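Local coordinates for protein halogenase PltM (Pseudomonas fluorescens, PDB 6BZN) that halogenates phenolic compounds as a flavin-dependent enzyme that is unusually versatile in both its substrates and its halides, at residues S328-G333 with E384-C389; L339-G344 with I355-S360. All blocks are in the same frame, centred on the assembly; numbering follows the deposited sequence.

Overall arrangement
Both contacts are buried and lie about 10 Å apart, centre to centre, with interaction 2 deeper in the chain and interaction 1 nearer its periphery. Interaction 1 sets the loop between strands 327-328 and 336-338 on helix 383-406; interaction 2 sets the short helix 340-343, which follows that second strand, on helix 352-374. The elements are thus neighbours, and the contacts touch through Asn331 and Ser328, which bond to Thr343, and through His388, which packs on Glu359. Their chemistry differs: a carboxylate gripping loop N-H groups, with water at one side, in interaction 1; a proline pressed on a helix, with waters bridging beside Gln341, a residue seen to bind FAD, in interaction 2.

Interaction 1 of 2, residues S328-G333 with E384-C389; sequences SVQNVG and EVERHC
Glu386 reaches out of helix 383-406 and takes hold of the loop backbone at Asn331. Its CG is anti to the backbone N (chi1 -177°) and the chain runs on extended, which carries the carboxylate straight across to the loop. There Glu386 OE2 accepts a nearly straight hydrogen bond from Asn331 N at 2.9 Å, arriving on the anti side and 34° out of the carboxylate plane, and a weak one from Val332 N at 3.4 Å. The same oxygen is in a salt bridge with Arg379, which also bonds to Val332 O, so the Glu386-Arg379 pair is tied to the loop backbone.

Packing is tightest at the amide oxygen of Asn331, a side chain that runs alongside Glu386 in the opposite direction. Asn331 OD1 sits 3.2 Å from Glu386 CB, a buried oxygen with no hydrogen-bond partner in the model. The other branch is better served: Asn331 ND2 rests 3.6 Å from Cys389 CB and hydrogen-bonds to Thr343 OG1. At the other flank Val332 CG2 comes to 4.0 Å from Glu386 CB, while its CG1 barely meets Val385 CG1 at 4.4 Å.

The looser side lies at Val329 and Gln330. Here a water donates to both Val329 O and Glu386 OE1 (2.7 Å to the latter), bridging Val329, itself not touching the helix segment, to the carboxylate. Gln330 brings CB to 3.4 Å from Glu386 OE2, while its amide turns off from the helix.

Behind the loop, Asn331 pairs through its backbone with Leu338, and Val332 packs on Cys337, both of strand 336-338; Val385 touches Cys337 too, and on helix 352-374 it meets Ser360 and Lys367. The loop is thus held between helix 383-406 and the edge strand of the five-stranded parallel sheet.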
loop_
_atom_site.group_PDB
_atom_site.type_symbol
_atom_site.label_atom_id
_atom_site.label_comp_id
_atom_site.label_asym_id
_atom_site.label_seq_id
_atom_site.Cartn_x
_atom_site.Cartn_y
_atom_site.Cartn_z
ATOM N N SER A 328 14.897 -3.060 -5.668
ATOM C CA SER A 328 16.160 -2.369 -5.943
ATOM C C SER A 328 17.253 -2.837 -5.010
ATOM O O SER A 328 17.001 -3.207 -3.864
ATOM C CB SER A 328 15.999 -0.861 -5.813
ATOM O OG SER A 328 15.061 -0.345 -6.742
ATOM N N VAL A 329 18.480 -2.811 -5.513
ATOM C CA VAL A 329 19.632 -3.262 -4.739
ATOM C C VAL A 329 20.105 -2.202 -3.723
ATOM O O VAL A 329 20.718 -2.539 -2.707
ATOM C CB VAL A 329 20.796 -3.732 -5.654
ATOM C CG1 VAL A 329 20.336 -4.850 -6.573
ATOM C CG2 VAL A 329 21.373 -2.595 -6.486
ATOM N N GLN A 330 19.843 -0.932 -4.026
ATOM C CA GLN A 330 20.116 0.206 -3.137
ATOM C C GLN A 330 19.073 1.253 -3.470
ATOM O O GLN A 330 18.460 1.189 -4.543
ATOM C CB GLN A 330 21.486 0.832 -3.408
ATOM C CG GLN A 330 22.686 -0.021 -3.035
ATOM C CD GLN A 330 24.012 0.718 -3.234
ATOM O OE1 GLN A 330 24.094 1.669 -4.004
ATOM N NE2 GLN A 330 25.046 0.276 -2.537
ATOM N N ASN A 331 18.863 2.202 -2.574
ATOM C CA ASN A 331 17.990 3.322 -2.897
ATOM C C ASN A 331 18.341 4.664 -2.292
ATOM O O ASN A 331 17.557 5.594 -2.393
ATOM C CB ASN A 331 16.531 2.935 -2.576
ATOM C CG ASN A 331 16.199 3.068 -1.104
ATOM O OD1 ASN A 331 17.081 3.037 -0.255
ATOM N ND2 ASN A 331 14.912 3.216 -0.790
ATOM N N VAL A 332 19.516 4.783 -1.675
ATOM C CA VAL A 332 20.003 6.068 -1.195
ATOM C C VAL A 332 21.442 6.241 -1.649
ATOM O O VAL A 332 22.171 5.260 -1.834
ATOM C CB VAL A 332 19.907 6.199 0.343
ATOM C CG1 VAL A 332 18.465 6.031 0.816
ATOM C CG2 VAL A 332 20.795 5.188 1.057
ATOM N N GLY A 333 21.835 7.494 -1.825
ATOM C CA GLY A 333 23.238 7.863 -2.064
ATOM C C GLY A 333 23.553 9.129 -1.313
ATOM O O GLY A 333 22.738 9.618 -0.537
ATOM N N GLU A 384 19.493 3.937 7.212
ATOM C CA GLU A 384 18.320 3.338 7.837
ATOM C C GLU A 384 17.047 3.526 7.001
ATOM O O GLU A 384 16.094 2.755 7.150
ATOM C CB GLU A 384 18.134 3.857 9.262
ATOM C CG GLU A 384 19.284 3.483 10.201
ATOM C CD GLU A 384 19.460 1.981 10.423
ATOM O OE1 GLU A 384 18.454 1.239 10.408
ATOM O OE2 GLU A 384 20.620 1.539 10.635
ATOM N N VAL A 385 17.029 4.535 6.137
ATOM C CA VAL A 385 15.939 4.688 5.174
ATOM C C VAL A 385 15.979 3.506 4.185
ATOM O O VAL A 385 14.948 2.869 3.903
ATOM C CB VAL A 385 15.993 6.054 4.454
ATOM C CG1 VAL A 385 14.918 6.168 3.392
ATOM C CG2 VAL A 385 15.819 7.179 5.467
ATOM N N GLU A 386 17.165 3.198 3.678
ATOM C CA GLU A 386 17.334 2.048 2.795
ATOM C C GLU A 386 17.006 0.721 3.474
ATOM O O GLU A 386 16.352 -0.133 2.890
ATOM C CB GLU A 386 18.770 1.998 2.281
ATOM C CG GLU A 386 19.030 0.880 1.296
ATOM C CD GLU A 386 20.390 1.005 0.664
ATOM O OE1 GLU A 386 21.325 0.325 1.124
ATOM O OE2 GLU A 386 20.541 1.825 -0.265
ATOM N N ARG A 387 17.510 0.542 4.690
ATOM C CA ARG A 387 17.258 -0.677 5.438
ATOM C C ARG A 387 15.759 -0.911 5.623
ATOM O O ARG A 387 15.274 -1.997 5.341
ATOM C CB ARG A 387 17.983 -0.648 6.783
ATOM C CG ARG A 387 17.682 -1.841 7.675
ATOM C CD ARG A 387 18.609 -1.852 8.878
ATOM N NE ARG A 387 18.196 -2.831 9.889
ATOM C CZ ARG A 387 17.957 -2.581 11.181
ATOM N NH1 ARG A 387 18.078 -1.363 11.703
ATOM N NH2 ARG A 387 17.596 -3.587 11.983
ATOM N N HIS A 388 15.031 0.103 6.083
ATOM C CA HIS A 388 13.575 0.000 6.154
ATOM C C HIS A 388 12.950 -0.370 4.790
ATOM O O HIS A 388 12.195 -1.334 4.698
ATOM C CB HIS A 388 12.930 1.283 6.678
ATOM C CG HIS A 388 11.465 1.329 6.411
ATOM N ND1 HIS A 388 10.912 2.123 5.428
ATOM C CD2 HIS A 388 10.455 0.575 6.901
ATOM C CE1 HIS A 388 9.613 1.902 5.374
ATOM N NE2 HIS A 388 9.314 0.959 6.250
ATOM N N CYS A 389 13.285 0.367 3.731
ATOM C CA CYS A 389 12.583 0.191 2.454
ATOM C C CYS A 389 12.850 -1.174 1.830
ATOM O O CYS A 389 11.910 -1.875 1.407
ATOM C CB CYS A 389 12.923 1.297 1.462
ATOM S SG CYS A 389 11.884 1.177 -0.016
HETATM O O HOH W 1 21.914 -1.973 -0.262
#

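Interaction 2 of 2, residues L339-G344 with I355-S360; sequences LPQATG and ITTFES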
loop_
_atom_site.group_PDB
_atom_site.type_symbol
_atom_site.label_atom_id
_atom_site.label_comp_id
_atom_site.label_asym_id
_atom_site.label_seq_id
_atom_site.Cartn_x
_atom_site.Cartn_y
_atom_site.Cartn_z
ATOM N N LEU A 339 12.109 7.084 -2.986
ATOM C CA LEU A 339 11.016 6.668 -2.123
ATOM C C LEU A 339 10.538 5.262 -2.524
ATOM O O LEU A 339 10.957 4.722 -3.562
ATOM C CB LEU A 339 9.895 7.706 -2.147
ATOM C CG LEU A 339 10.160 9.012 -1.398
ATOM C CD1 LEU A 339 8.898 9.863 -1.473
ATOM C CD2 LEU A 339 10.563 8.815 0.052
ATOM N N PRO A 340 9.685 4.634 -1.689
ATOM C CA PRO A 340 9.375 3.215 -1.945
ATOM C C PRO A 340 8.835 2.848 -3.310
ATOM O O PRO A 340 9.331 1.887 -3.881
ATOM C CB PRO A 340 8.377 2.880 -0.844
ATOM C CG PRO A 340 8.886 3.702 0.291
ATOM C CD PRO A 340 9.243 5.024 -0.340
ATOM N N GLN A 341 7.881 3.588 -3.868
ATOM C CA GLN A 341 7.383 3.246 -5.218
ATOM C C GLN A 341 8.475 3.238 -6.294
ATOM O O GLN A 341 8.435 2.412 -7.217
ATOM C CB GLN A 341 6.273 4.195 -5.671
ATOM C CG GLN A 341 4.960 4.031 -4.952
ATOM C CD GLN A 341 4.189 2.780 -5.371
ATOM O OE1 GLN A 341 3.877 1.934 -4.530
ATOM N NE2 GLN A 341 3.845 2.676 -6.661
ATOM N N ALA A 342 9.425 4.163 -6.182
ATOM C CA ALA A 342 10.565 4.203 -7.084
ATOM C C ALA A 342 11.564 3.056 -6.833
ATOM O O ALA A 342 12.369 2.754 -7.706
ATOM C CB ALA A 342 11.261 5.546 -6.981
ATOM N N THR A 343 11.515 2.448 -5.646
ATOM C CA THR A 343 12.455 1.410 -5.213
ATOM C C THR A 343 11.957 0.008 -5.470
ATOM O O THR A 343 12.684 -0.838 -6.013
ATOM C CB THR A 343 12.707 1.536 -3.688
ATOM O OG1 THR A 343 13.168 2.857 -3.407
ATOM C CG2 THR A 343 13.739 0.558 -3.210
ATOM N N GLY A 344 10.727 -0.258 -5.039
ATOM C CA GLY A 344 10.170 -1.584 -5.161
ATOM C C GLY A 344 8.671 -1.612 -5.026
ATOM O O GLY A 344 8.097 -0.775 -4.335
ATOM N N ILE A 355 1.634 1.961 2.960
ATOM C CA ILE A 355 2.226 1.867 4.277
ATOM C C ILE A 355 3.723 2.145 4.181
ATOM O O ILE A 355 4.247 3.002 4.903
ATOM C CB ILE A 355 2.001 0.475 4.909
ATOM C CG1 ILE A 355 0.502 0.220 5.103
ATOM C CG2 ILE A 355 2.769 0.382 6.210
ATOM C CD1 ILE A 355 0.143 -1.183 5.569
ATOM N N THR A 356 4.398 1.418 3.286
ATOM C CA THR A 356 5.840 1.562 3.134
ATOM C C THR A 356 6.186 3.003 2.750
ATOM O O THR A 356 7.130 3.584 3.307
ATOM C CB THR A 356 6.390 0.585 2.085
ATOM O OG1 THR A 356 5.944 -0.745 2.390
ATOM C CG2 THR A 356 7.890 0.611 2.056
ATOM N N THR A 357 5.405 3.573 1.828
ATOM C CA THR A 357 5.570 4.973 1.413
ATOM C C THR A 357 5.533 5.978 2.574
ATOM O O THR A 357 6.451 6.792 2.723
ATOM C CB THR A 357 4.525 5.356 0.354
ATOM O OG1 THR A 357 4.743 4.566 -0.818
ATOM C CG2 THR A 357 4.612 6.847 -0.031
ATOM N N PHE A 358 4.476 5.951 3.380
ATOM C CA PHE A 358 4.334 6.962 4.420
ATOM C C PHE A 358 5.383 6.774 5.500
ATOM O O PHE A 358 5.891 7.756 6.051
ATOM C CB PHE A 358 2.920 6.970 5.029
ATOM C CG PHE A 358 1.816 7.271 4.037
ATOM C CD1 PHE A 358 2.020 8.108 2.947
ATOM C CD2 PHE A 358 0.551 6.738 4.221
ATOM C CE1 PHE A 358 0.993 8.371 2.053
ATOM C CE2 PHE A 358 -0.482 6.999 3.323
ATOM C CZ PHE A 358 -0.255 7.806 2.232
ATOM N N GLU A 359 5.717 5.525 5.809
ATOM C CA GLU A 359 6.756 5.268 6.819
ATOM C C GLU A 359 8.105 5.753 6.312
ATOM O O GLU A 359 8.868 6.359 7.069
ATOM C CB GLU A 359 6.834 3.799 7.228
ATOM C CG GLU A 359 7.832 3.623 8.373
ATOM C CD GLU A 359 7.885 2.233 8.959
ATOM O OE1 GLU A 359 6.900 1.480 8.815
ATOM O OE2 GLU A 359 8.935 1.910 9.578
ATOM N N SER A 360 8.382 5.540 5.030
ATOM C CA SER A 360 9.670 5.968 4.467
ATOM C C SER A 360 9.816 7.489 4.513
ATOM O O SER A 360 10.896 8.018 4.820
ATOM C CB SER A 360 9.856 5.432 3.033
ATOM O OG SER A 360 11.180 5.677 2.600
HETATM O O HOH W 2 6.718 6.005 -2.694
HETATM O O HOH W 3 2.556 4.308 -2.445
#
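Pro340 pushes its ring onto helix 352-374, CG lying 3.4 Å from Ser360 CB, a tight carbon contact. CD is almost as close to the same carbon, and Pro340 CG also comes to 3.5 Å from Thr356 O. The Thr356 methyl, CG2, anti to the backbone N, closes in from one turn earlier, at 3.7 Å from Pro340 CB. With an alanine here CG and CD would be missing, and a gap would probably open over Ser360, leaving the Thr356 methyl with less to pack on.

Beside the proline ring the two helices are joined by water. One water accepts from Gln341 N and donates to Thr357 OG1; a second donates to the same OG1 at 2.7 Å and only weakly to Gln341 OE1. Thr357 OG1 also bonds to Gly353 O, so several bonds fix the hydroxyl that anchors both waters. Gln341 binds FAD in another structure of this protein, as does Ala34 next to Thr357, so this watered edge probably lies close to where flavin can bind.

Leu339, at the N-cap of helix 340-343, receives a hydrogen bond on its O from Thr343 OG1, 2.9 Å away, which helps close the turn. Leu339 packs on Thr38 and Thr357 on Ala34, both of helix 33-44, while Thr343 and Thr356 turn to helix 383-406, where they meet Cys389 and Ala392.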